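Local coordinates for hemolysin-related protein (Vibrio cholerae serotype O1, PDB 6MLT) that probably helps the bacterium's biofilm stick to surfaces, as a secreted, metal-binding matrix protein that pairs a beta-propeller with a lectin-like beta-prism domain, at residues A[462-466]-A[502-507]; A[320-326]-A[385-390]; A[62-67]-A[542-546]. All blocks are in the same frame, centred on the assembly; numbering follows the deposited sequence.

Interaction 1: residues A[462-466]-A[502-507]; sequences KVWSV and LDGQTG
Trp464 lays its indole on the loop 502-507, the turn joining strands 498-502 and 509-514 of the next blade of the beta-propeller, and so packs two neighbouring blades together. It stands on the outermost strand of its own sheet, at a classic beta bulge in which Val463 and Trp464 both face Met455. With CG between the backbone N and the carbonyl carbon (chi1 52°), the ring is turned out toward the loop. Its edge is gripped by one straight hydrogen bond, in which NE1 of Trp464 donates to Gly504 O at 2.8 Å with an N-H...O angle of 172°. The acceptor lies in the indole plane, whereas the donor sits well above the plane of the Gly504 carbonyl rather than on a lone pair. One face of the indole is closed by backbone: Gly507, at a positive phi, presents its bare CA to the ring, 3.5 Å from the centroid of the six-membered ring of Trp464, a CH-pi contact almost on the ring normal. Beyond the far end of the ring, CH2 of Trp464 meets CD1 of Leu502 at 3.8 Å, and the same methyl lies 4.2 Å from CB of Val466. The loop is braced internally: Gly507 N donates to Asp503 O, and OD2 of Asp503 receives the hydroxyl of Thr506 at 2.8 Å from OG1. Farther along the strand, CG2 of Val466 rests 3.4 Å from Gly507 O.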
ATOM      1  N   LYS A 462       9.556 -15.473  10.689  1.00 23.34           N
ATOM      2  CA  LYS A 462      10.405 -15.414   9.509  1.00 22.23           C
ATOM      3  C   LYS A 462      10.056 -16.561   8.570  1.00 21.69           C
ATOM      4  O   LYS A 462      10.030 -17.726   8.978  1.00 22.14           O
ATOM      5  CB  LYS A 462      11.877 -15.487   9.900  1.00 24.46           C
ATOM      6  CG  LYS A 462      12.827 -15.281   8.723  1.00 21.41           C
ATOM      7  CD  LYS A 462      14.210 -14.884   9.193  1.00 22.74           C
ATOM      8  CE  LYS A 462      14.942 -16.054   9.810  1.00 28.85           C
ATOM      9  NZ  LYS A 462      16.059 -15.593  10.699  1.00 32.72           N
ATOM     10  N   VAL A 463       9.785 -16.227   7.313  1.00 18.52           N
ATOM     11  CA  VAL A 463       9.418 -17.228   6.318  1.00 21.06           C
ATOM     12  C   VAL A 463      10.645 -17.762   5.593  1.00 22.46           C
ATOM     13  O   VAL A 463      10.756 -18.967   5.366  1.00 21.69           O
ATOM     14  CB  VAL A 463       8.400 -16.629   5.326  1.00 20.69           C
ATOM     15  CG1 VAL A 463       7.940 -17.686   4.332  1.00 23.15           C
ATOM     16  CG2 VAL A 463       7.209 -16.035   6.074  1.00 22.72           C
ATOM     17  N   TRP A 464      11.556 -16.877   5.194  1.00 22.78           N
ATOM     18  CA  TRP A 464      12.793 -17.288   4.551  1.00 22.38           C
ATOM     19  C   TRP A 464      13.838 -16.189   4.692  1.00 22.42           C
ATOM     20  O   TRP A 464      13.527 -15.042   5.033  1.00 18.69           O
ATOM     21  CB  TRP A 464      12.567 -17.638   3.073  1.00 22.23           C
ATOM     22  CG  TRP A 464      11.857 -16.620   2.193  1.00 19.45           C
ATOM     23  CD1 TRP A 464      10.556 -16.667   1.784  1.00 21.65           C
ATOM     24  CD2 TRP A 464      12.425 -15.452   1.572  1.00 20.85           C
ATOM     25  NE1 TRP A 464      10.275 -15.604   0.952  1.00 22.17           N
ATOM     26  CE2 TRP A 464      11.405 -14.842   0.810  1.00 19.97           C
ATOM     27  CE3 TRP A 464      13.692 -14.864   1.585  1.00 20.52           C
ATOM     28  CZ2 TRP A 464      11.614 -13.672   0.073  1.00 19.75           C
ATOM     29  CZ3 TRP A 464      13.895 -13.693   0.853  1.00 20.95           C
ATOM     30  CH2 TRP A 464      12.859 -13.112   0.113  1.00 19.77           C
ATOM     31  N   SER A 465      15.092 -16.572   4.439  1.00 19.48           N
ATOM     32  CA  SER A 465      16.239 -15.670   4.469  1.00 20.03           C
ATOM     33  C   SER A 465      17.178 -16.035   3.327  1.00 20.01           C
ATOM     34  O   SER A 465      17.506 -17.212   3.147  1.00 19.32           O
ATOM     35  CB  SER A 465      16.980 -15.761   5.812  1.00 22.61           C
ATOM     36  OG  SER A 465      18.174 -14.996   5.812  1.00 26.00           O
ATOM     37  N   VAL A 466      17.604 -15.036   2.559  1.00 19.21           N
ATOM     38  CA  VAL A 466      18.465 -15.248   1.399  1.00 20.87           C
ATOM     39  C   VAL A 466      19.714 -14.397   1.563  1.00 21.33           C
ATOM     40  O   VAL A 466      19.628 -13.165   1.645  1.00 20.09           O
ATOM     41  CB  VAL A 466      17.738 -14.915   0.088  1.00 21.96           C
ATOM     42  CG1 VAL A 466      18.715 -14.868  -1.081  1.00 23.04           C
ATOM     43  CG2 VAL A 466      16.652 -15.954  -0.173  1.00 24.52           C
ATOM     44  N   LEU A 502      13.573 -12.476  -6.433  1.00 17.11           N
ATOM     45  CA  LEU A 502      13.348 -13.580  -5.512  1.00 20.82           C
ATOM     46  C   LEU A 502      11.870 -13.950  -5.471  1.00 19.47           C
ATOM     47  O   LEU A 502      10.993 -13.078  -5.485  1.00 19.12           O
ATOM     48  CB  LEU A 502      13.816 -13.226  -4.103  1.00 20.37           C
ATOM     49  CG  LEU A 502      15.246 -12.687  -3.971  1.00 22.92           C
ATOM     50  CD1 LEU A 502      15.579 -12.420  -2.513  1.00 26.81           C
ATOM     51  CD2 LEU A 502      16.261 -13.657  -4.584  1.00 23.06           C
ATOM     52  N   ASP A 503      11.604 -15.248  -5.388  1.00 20.19           N
ATOM     53  CA  ASP A 503      10.240 -15.729  -5.235  1.00 21.01           C
ATOM     54  C   ASP A 503       9.682 -15.260  -3.895  1.00 21.40           C
ATOM     55  O   ASP A 503      10.347 -15.363  -2.860  1.00 20.30           O
ATOM     56  CB  ASP A 503      10.223 -17.253  -5.327  1.00 19.10           C
ATOM     57  CG  ASP A 503       8.843 -17.837  -5.121  1.00 23.96           C
ATOM     58  OD1 ASP A 503       7.957 -17.597  -5.967  1.00 24.95           O
ATOM     59  OD2 ASP A 503       8.649 -18.540  -4.110  1.00 25.72           O
ATOM     60  N   GLY A 504       8.459 -14.729  -3.921  1.00 20.46           N
ATOM     61  CA  GLY A 504       7.875 -14.185  -2.705  1.00 18.30           C
ATOM     62  C   GLY A 504       7.672 -15.227  -1.625  1.00 19.14           C
ATOM     63  O   GLY A 504       7.880 -14.956  -0.441  1.00 17.53           O
ATOM     64  N   GLN A 505       7.254 -16.433  -2.016  1.00 21.36           N
ATOM     65  CA  GLN A 505       6.889 -17.444  -1.033  1.00 20.29           C
ATOM     66  C   GLN A 505       8.097 -18.159  -0.440  1.00 22.07           C
ATOM     67  O   GLN A 505       8.033 -18.613   0.710  1.00 20.96           O
ATOM     68  CB  GLN A 505       5.952 -18.469  -1.669  1.00 25.37           C
ATOM     69  CG  GLN A 505       4.552 -17.947  -1.933  1.00 25.96           C
ATOM     70  CD  GLN A 505       3.669 -18.963  -2.635  1.00 31.77           C
ATOM     71  OE1 GLN A 505       2.887 -19.667  -1.999  1.00 33.74           O
ATOM     72  NE2 GLN A 505       3.782 -19.032  -3.951  1.00 31.03           N
ATOM     73  N   THR A 506       9.193 -18.270  -1.194  1.00 20.51           N
ATOM     74  CA  THR A 506      10.308 -19.130  -0.812  1.00 22.15           C
ATOM     75  C   THR A 506      11.673 -18.463  -0.858  1.00 22.52           C
ATOM     76  O   THR A 506      12.629 -19.038  -0.328  1.00 21.90           O
ATOM     77  CB  THR A 506      10.376 -20.359  -1.728  1.00 21.69           C
ATOM     78  OG1 THR A 506      10.772 -19.938  -3.040  1.00 22.68           O
ATOM     79  CG2 THR A 506       9.030 -21.081  -1.781  1.00 24.67           C
ATOM     80  N   GLY A 507      11.809 -17.305  -1.494  1.00 21.91           N
ATOM     81  CA  GLY A 507      13.103 -16.687  -1.665  1.00 21.48           C
ATOM     82  C   GLY A 507      13.938 -17.259  -2.791  1.00 21.96           C
ATOM     83  O   GLY A 507      15.044 -16.761  -3.030  1.00 22.07           O
TER

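Interaction 2: residues A[320-326]-A[385-390]; sequences IRSGAVV and VGSKDS
Val325 and Gly386 bring the two backbones to within 4.1 Å, CA to CA, where the turn after strand 317-322 passes the end of strand 382-386. The setting is a beta-prism lectin domain, and the contact joins two of its four-stranded antiparallel sheets. Gly386, with a positive phi, points its CA-H at Gly323 O, which lies 3.5 Å from CA of Gly386 (148° at the hydrogen). A water ties the same corner together, accepting from Gly386 N, donating to Gly323 O and also bonding Ser322 OG. Val385 packs beside it: its CB lies 3.4 Å from Ser322 OG, and its two methyls diverge to make the aliphatic contacts. CG1 of Val385 meets CG2 of Ile320 at 3.9 Å, the side chains crossing at about a right angle, while CG2 of Val385 reaches CG2 of Val326 at 4.0 Å. Just outside, Ala324 N and Val325 N hydrogen-bond a citrate, probably from the crystallisation liquor. At the other end Ser387 OG accepts from Asp389 N in an ST turn at the start of the short 3-10 segment 388-390. There the hydroxyl of Ser390, set anti to its carbonyl carbon (chi1 -60°), donates to Ala324 O at 2.6 Å from OG, approaching 46° out of the carbonyl plane.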
ATOM      1  N   ILE A 320     -31.664  -5.700  10.035  1.00 19.85           N
ATOM      2  CA  ILE A 320     -32.944  -6.392  10.165  1.00 20.67           C
ATOM      3  C   ILE A 320     -33.977  -5.416  10.698  1.00 20.87           C
ATOM      4  O   ILE A 320     -33.741  -4.748  11.711  1.00 22.55           O
ATOM      5  CB  ILE A 320     -32.847  -7.607  11.101  1.00 21.84           C
ATOM      6  CG1 ILE A 320     -31.782  -8.586  10.594  1.00 23.11           C
ATOM      7  CG2 ILE A 320     -34.216  -8.292  11.220  1.00 23.94           C
ATOM      8  CD1 ILE A 320     -31.564  -9.788  11.522  1.00 25.74           C
ATOM      9  N   ARG A 321     -35.126  -5.342  10.034  1.00 19.50           N
ATOM     10  CA  ARG A 321     -36.271  -4.623  10.569  1.00 19.17           C
ATOM     11  C   ARG A 321     -37.292  -5.637  11.053  1.00 18.92           C
ATOM     12  O   ARG A 321     -37.622  -6.591  10.337  1.00 19.16           O
ATOM     13  CB  ARG A 321     -36.885  -3.664   9.542  1.00 19.49           C
ATOM     14  CG  ARG A 321     -36.282  -2.253   9.600  1.00 20.00           C
ATOM     15  CD  ARG A 321     -37.081  -1.228   8.785  1.00 20.52           C
ATOM     16  NE  ARG A 321     -36.780  -1.277   7.354  1.00 22.48           N
ATOM     17  CZ  ARG A 321     -37.494  -1.925   6.438  1.00 22.37           C
ATOM     18  NH1 ARG A 321     -38.575  -2.605   6.779  1.00 20.24           N
ATOM     19  NH2 ARG A 321     -37.120  -1.895   5.161  1.00 21.04           N
ATOM     20  N   SER A 322     -37.767  -5.450  12.281  1.00 19.35           N
ATOM     21  CA  SER A 322     -38.655  -6.426  12.885  1.00 18.89           C
ATOM     22  C   SER A 322     -39.488  -5.741  13.953  1.00 19.19           C
ATOM     23  O   SER A 322     -39.063  -4.754  14.554  1.00 19.60           O
ATOM     24  CB  SER A 322     -37.863  -7.586  13.494  1.00 21.02           C
ATOM     25  OG  SER A 322     -37.054  -7.136  14.568  1.00 19.06           O
ATOM     26  N   GLY A 323     -40.688  -6.275  14.162  1.00 19.95           N
ATOM     27  CA  GLY A 323     -41.534  -5.873  15.265  1.00 20.78           C
ATOM     28  C   GLY A 323     -42.091  -7.108  15.935  1.00 21.76           C
ATOM     29  O   GLY A 323     -41.361  -7.825  16.628  1.00 22.70           O
ATOM     30  N   ALA A 324     -43.379  -7.383  15.716  1.00 19.03           N
ATOM     31  CA  ALA A 324     -43.941  -8.658  16.136  1.00 23.72           C
ATOM     32  C   ALA A 324     -43.319  -9.814  15.362  1.00 22.39           C
ATOM     33  O   ALA A 324     -43.198 -10.926  15.893  1.00 19.96           O
ATOM     34  CB  ALA A 324     -45.457  -8.649  15.946  1.00 25.87           C
ATOM     35  N   VAL A 325     -42.929  -9.576  14.114  1.00 18.88           N
ATOM     36  CA  VAL A 325     -42.370 -10.599  13.245  1.00 18.30           C
ATOM     37  C   VAL A 325     -41.156 -10.010  12.533  1.00 18.30           C
ATOM     38  O   VAL A 325     -40.787  -8.853  12.749  1.00 18.43           O
ATOM     39  CB  VAL A 325     -43.407 -11.143  12.238  1.00 21.15           C
ATOM     40  CG1 VAL A 325     -44.583 -11.775  12.992  1.00 23.80           C
ATOM     41  CG2 VAL A 325     -43.895 -10.047  11.283  1.00 22.92           C
ATOM     42  N   VAL A 326     -40.508 -10.829  11.709  1.00 18.24           N
ATOM     43  CA  VAL A 326     -39.320 -10.409  10.972  1.00 18.82           C
ATOM     44  C   VAL A 326     -39.787  -9.828   9.642  1.00 18.74           C
ATOM     45  O   VAL A 326     -40.322 -10.544   8.795  1.00 20.10           O
ATOM     46  CB  VAL A 326     -38.344 -11.574  10.767  1.00 19.10           C
ATOM     47  CG1 VAL A 326     -37.144 -11.124   9.960  1.00 20.38           C
ATOM     48  CG2 VAL A 326     -37.884 -12.125  12.104  1.00 22.09           C
ATOM     49  N   VAL A 385     -34.887 -11.033  17.050  1.00 20.99           N
ATOM     50  CA  VAL A 385     -35.711 -10.178  16.208  1.00 20.12           C
ATOM     51  C   VAL A 385     -37.040 -10.893  16.000  1.00 19.08           C
ATOM     52  O   VAL A 385     -37.072 -12.113  15.797  1.00 20.04           O
ATOM     53  CB  VAL A 385     -35.030  -9.865  14.859  1.00 22.31           C
ATOM     54  CG1 VAL A 385     -33.805  -8.985  15.069  1.00 27.44           C
ATOM     55  CG2 VAL A 385     -34.641 -11.155  14.141  1.00 23.13           C
ATOM     56  N   GLY A 386     -38.128 -10.141  16.075  1.00 19.99           N
ATOM     57  CA  GLY A 386     -39.450 -10.727  16.059  1.00 17.08           C
ATOM     58  C   GLY A 386     -39.788 -11.319  17.414  1.00 19.37           C
ATOM     59  O   GLY A 386     -39.121 -11.067  18.427  1.00 18.46           O
ATOM     60  N   SER A 387     -40.828 -12.150  17.421  1.00 18.76           N
ATOM     61  CA  SER A 387     -41.334 -12.700  18.671  1.00 20.60           C
ATOM     62  C   SER A 387     -42.039 -14.026  18.431  1.00 22.44           C
ATOM     63  O   SER A 387     -42.891 -14.130  17.544  1.00 19.90           O
ATOM     64  CB  SER A 387     -42.303 -11.728  19.343  1.00 23.39           C
ATOM     65  OG  SER A 387     -42.829 -12.307  20.529  1.00 25.94           O
ATOM     66  N   LYS A 388     -41.697 -15.022  19.252  1.00 23.10           N
ATOM     67  CA  LYS A 388     -42.408 -16.297  19.236  1.00 24.16           C
ATOM     68  C   LYS A 388     -43.867 -16.126  19.629  1.00 20.70           C
ATOM     69  O   LYS A 388     -44.712 -16.953  19.259  1.00 21.40           O
ATOM     70  CB  LYS A 388     -41.735 -17.283  20.192  1.00 32.07           C
ATOM     71  CG  LYS A 388     -40.454 -17.899  19.669  1.00 44.28           C
ATOM     72  CD  LYS A 388     -39.781 -18.757  20.738  1.00 59.38           C
ATOM     73  CE  LYS A 388     -39.342 -20.112  20.194  1.00 66.35           C
ATOM     74  NZ  LYS A 388     -40.435 -21.131  20.244  1.00 64.21           N
ATOM     75  N   ASP A 389     -44.177 -15.089  20.411  1.00 19.00           N
ATOM     76  CA  ASP A 389     -45.547 -14.825  20.836  1.00 23.35           C
ATOM     77  C   ASP A 389     -46.448 -14.361  19.699  1.00 19.15           C
ATOM     78  O   ASP A 389     -47.649 -14.170  19.925  1.00 18.58           O
ATOM     79  CB  ASP A 389     -45.563 -13.777  21.953  1.00 34.96           C
ATOM     80  CG  ASP A 389     -45.215 -14.360  23.312  1.00 49.36           C
ATOM     81  OD1 ASP A 389     -45.359 -15.585  23.497  1.00 52.78           O
ATOM     82  OD2 ASP A 389     -44.804 -13.583  24.202  1.00 55.96           O
ATOM     83  N   SER A 390     -45.911 -14.157  18.502  1.00 16.32           N
ATOM     84  CA  SER A 390     -46.729 -13.804  17.348  1.00 18.35           C
ATOM     85  C   SER A 390     -47.370 -15.011  16.677  1.00 17.87           C
ATOM     86  O   SER A 390     -48.085 -14.842  15.684  1.00 18.33           O
ATOM     87  CB  SER A 390     -45.875 -13.052  16.322  1.00 21.11           C
ATOM     88  OG  SER A 390     -45.363 -11.870  16.913  1.00 24.86           O
TER
HETATM   89  O   HOH W   1     -38.643  -7.391  16.935  1.00 22.33           O

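Interaction 3: residues A[62-67]-A[542-546]; sequences FEGNKY and NDYDR
Phe62 meets Tyr544 with its ring edge: CD2 of Tyr544 lies near the plane of the Phe62 ring, 4.1 Å from CE2 of Phe62, and the two side chains cross at about a right angle. CZ of Phe62 also approaches CB of Asn542, whose amide is held elsewhere by Gly518 N, Ser517 OG and Val31 O. The chain then enters a type II' beta turn from Glu63 to Lys66, closed by Lys66 N donating to Glu63 O. Gly64 takes the second position of that turn with a positive phi (54°), and its carbonyl oxygen lies alongside the root of the tyrosine, 3.1 Å from CB of Tyr544, which flanks it and does not meet it end-on. That oxygen is buried here without a hydrogen-bonding partner in the model, so the approach is one of close packing. Asn65 follows, its CA 4.2 Å from the centroid of the Tyr544 ring, 27° off the normal, in a CH-pi contact over one face. Its CB reaches CD1 of Tyr544 at 3.6 Å. Tyr67 comes last. Its CB sits 3.6 Å above the centre of the Phe62 ring, while its own ring, oblique to that of Tyr544 at 40°, brings CE2 to 3.5 Å from the Tyr544 OH. Met32 touches both Tyr67 and Tyr544 as well. The sheet that pairs strand 13-19 with strand 553-559 probably closes the beta-propeller ring, and this contact packs its loop 542-546 on the turn that ends strand 56-63 in the neighbouring blade.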
ATOM      1  N   PHE A  62      26.596  11.582  -9.464  1.00 17.77           N
ATOM      2  CA  PHE A  62      27.768  12.111  -8.770  1.00 19.50           C
ATOM      3  C   PHE A  62      29.042  11.548  -9.390  1.00 21.98           C
ATOM      4  O   PHE A  62      29.020  10.583 -10.158  1.00 19.24           O
ATOM      5  CB  PHE A  62      27.731  11.797  -7.265  1.00 17.20           C
ATOM      6  CG  PHE A  62      27.751  10.334  -6.943  1.00 17.22           C
ATOM      7  CD1 PHE A  62      26.570   9.610  -6.888  1.00 17.37           C
ATOM      8  CD2 PHE A  62      28.945   9.682  -6.671  1.00 19.25           C
ATOM      9  CE1 PHE A  62      26.580   8.259  -6.576  1.00 16.76           C
ATOM     10  CE2 PHE A  62      28.959   8.330  -6.365  1.00 17.69           C
ATOM     11  CZ  PHE A  62      27.775   7.622  -6.315  1.00 17.47           C
ATOM     12  N   GLU A  63      30.166  12.165  -9.025  1.00 21.82           N
ATOM     13  CA  GLU A  63      31.475  11.805  -9.548  1.00 24.71           C
ATOM     14  C   GLU A  63      32.228  10.947  -8.544  1.00 21.23           C
ATOM     15  O   GLU A  63      32.232  11.239  -7.345  1.00 22.58           O
ATOM     16  CB  GLU A  63      32.304  13.055  -9.859  1.00 33.15           C
ATOM     17  CG  GLU A  63      33.702  12.741 -10.391  1.00 43.81           C
ATOM     18  CD  GLU A  63      34.623  13.953 -10.428  1.00 47.92           C
ATOM     19  OE1 GLU A  63      34.265  15.008  -9.859  1.00 44.27           O
ATOM     20  OE2 GLU A  63      35.715  13.836 -11.024  1.00 49.16           O
ATOM     21  N   GLY A  64      32.883   9.906  -9.051  1.00 23.16           N
ATOM     22  CA  GLY A  64      33.772   9.105  -8.222  1.00 23.81           C
ATOM     23  C   GLY A  64      33.082   8.596  -6.976  1.00 23.90           C
ATOM     24  O   GLY A  64      32.004   7.999  -7.037  1.00 22.36           O
ATOM     25  N   ASN A  65      33.714   8.818  -5.822  1.00 22.18           N
ATOM     26  CA  ASN A  65      33.153   8.406  -4.543  1.00 23.19           C
ATOM     27  C   ASN A  65      32.519   9.570  -3.787  1.00 24.86           C
ATOM     28  O   ASN A  65      32.339   9.483  -2.570  1.00 26.83           O
ATOM     29  CB  ASN A  65      34.232   7.747  -3.683  1.00 24.86           C
ATOM     30  CG  ASN A  65      35.316   8.717  -3.251  1.00 30.42           C
ATOM     31  OD1 ASN A  65      35.250   9.915  -3.529  1.00 28.36           O
ATOM     32  ND2 ASN A  65      36.318   8.202  -2.556  1.00 33.62           N
ATOM     33  N   LYS A  66      32.175  10.651  -4.484  1.00 24.02           N
ATOM     34  CA  LYS A  66      31.725  11.890  -3.841  1.00 22.89           C
ATOM     35  C   LYS A  66      30.214  11.942  -3.664  1.00 22.72           C
ATOM     36  O   LYS A  66      29.590  12.990  -3.856  1.00 22.66           O
ATOM     37  CB  LYS A  66      32.214  13.091  -4.648  1.00 23.07           C
ATOM     38  N   TYR A  67      29.595  10.836  -3.259  1.00 19.27           N
ATOM     39  CA  TYR A  67      28.139  10.792  -3.188  1.00 21.35           C
ATOM     40  C   TYR A  67      27.574  11.628  -2.049  1.00 22.78           C
ATOM     41  O   TYR A  67      26.363  11.881  -2.036  1.00 21.82           O
ATOM     42  CB  TYR A  67      27.655   9.344  -3.042  1.00 20.88           C
ATOM     43  CG  TYR A  67      28.270   8.604  -1.878  1.00 22.63           C
ATOM     44  CD1 TYR A  67      27.756   8.735  -0.594  1.00 23.56           C
ATOM     45  CD2 TYR A  67      29.373   7.785  -2.063  1.00 27.80           C
ATOM     46  CE1 TYR A  67      28.325   8.060   0.474  1.00 27.00           C
ATOM     47  CE2 TYR A  67      29.948   7.105  -1.004  1.00 31.30           C
ATOM     48  CZ  TYR A  67      29.419   7.245   0.260  1.00 33.20           C
ATOM     49  OH  TYR A  67      29.993   6.568   1.317  1.00 38.34           O
ATOM     50  N   ASN A 542      26.791   2.064  -9.807  1.00 16.75           N
ATOM     51  CA  ASN A 542      28.004   2.836  -9.615  1.00 18.49           C
ATOM     52  C   ASN A 542      29.159   1.862  -9.467  1.00 17.91           C
ATOM     53  O   ASN A 542      28.974   0.721  -9.027  1.00 18.10           O
ATOM     54  CB  ASN A 542      27.895   3.751  -8.393  1.00 17.56           C
ATOM     55  CG  ASN A 542      27.508   2.992  -7.144  1.00 19.18           C
ATOM     56  OD1 ASN A 542      28.360   2.407  -6.473  1.00 20.12           O
ATOM     57  ND2 ASN A 542      26.216   2.987  -6.831  1.00 17.45           N
ATOM     58  N   ASP A 543      30.356   2.323  -9.828  1.00 18.39           N
ATOM     59  CA  ASP A 543      31.526   1.454  -9.842  1.00 19.08           C
ATOM     60  C   ASP A 543      32.759   2.147  -9.278  1.00 20.60           C
ATOM     61  O   ASP A 543      33.890   1.768  -9.608  1.00 20.89           O
ATOM     62  CB  ASP A 543      31.813   0.943 -11.261  1.00 20.65           C
ATOM     63  CG  ASP A 543      31.993   2.062 -12.272  1.00 26.76           C
ATOM     64  OD1 ASP A 543      32.085   3.240 -11.865  1.00 24.86           O
ATOM     65  OD2 ASP A 543      32.046   1.752 -13.487  1.00 27.13           O
ATOM     66  N   TYR A 544      32.563   3.143  -8.409  1.00 21.72           N
ATOM     67  CA  TYR A 544      33.693   3.857  -7.824  1.00 23.17           C
ATOM     68  C   TYR A 544      34.463   2.982  -6.839  1.00 24.31           C
ATOM     69  O   TYR A 544      35.650   3.217  -6.615  1.00 23.90           O
ATOM     70  CB  TYR A 544      33.216   5.135  -7.118  1.00 22.65           C
ATOM     71  CG  TYR A 544      32.338   4.855  -5.918  1.00 21.40           C
ATOM     72  CD1 TYR A 544      32.889   4.608  -4.661  1.00 20.48           C
ATOM     73  CD2 TYR A 544      30.956   4.818  -6.043  1.00 22.71           C
ATOM     74  CE1 TYR A 544      32.086   4.337  -3.569  1.00 19.77           C
ATOM     75  CE2 TYR A 544      30.149   4.546  -4.962  1.00 22.40           C
ATOM     76  CZ  TYR A 544      30.718   4.304  -3.725  1.00 22.68           C
ATOM     77  OH  TYR A 544      29.910   4.023  -2.642  1.00 25.14           O
ATOM     78  N   ASP A 545      33.812   1.987  -6.236  1.00 22.72           N
ATOM     79  CA  ASP A 545      34.421   1.176  -5.186  1.00 23.62           C
ATOM     80  C   ASP A 545      34.970  -0.125  -5.764  1.00 25.93           C
ATOM     81  O   ASP A 545      34.301  -0.798  -6.554  1.00 24.45           O
ATOM     82  CB  ASP A 545      33.403   0.872  -4.083  1.00 24.31           C
ATOM     83  CG  ASP A 545      34.028   0.212  -2.861  1.00 32.72           C
ATOM     84  OD1 ASP A 545      34.484  -0.945  -2.964  1.00 33.85           O
ATOM     85  OD2 ASP A 545      34.065   0.858  -1.791  1.00 35.97           O
ATOM     86  N   ARG A 546      36.185  -0.484  -5.341  1.00 28.83           N
ATOM     87  CA  ARG A 546      36.856  -1.658  -5.894  1.00 32.25           C
ATOM     88  C   ARG A 546      36.067  -2.937  -5.656  1.00 29.48           C
ATOM     89  O   ARG A 546      36.169  -3.880  -6.447  1.00 30.92           O
ATOM     90  CB  ARG A 546      38.257  -1.792  -5.293  1.00 35.25           C
TER

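Interactions 1 and 3 both join sheets of the propeller and both turn on one large aromatic residue, yet their chemistry differs: the indole of interaction 1 is fixed by a straight hydrogen bond and a glycine on its face, while the tyrosine of interaction 3 meets the other segment by packing alone, with no hydrogen bond across the contact. Their centres are 31 Å apart. Interaction 2 belongs to the beta-prism, with its centre 77 Å from that of interaction 3, on the opposite side of the chain's centre. It combines aliphatic contacts with a hydroxyl bond and a bridging water. All three are partly buried, and none touches an annotated metal site.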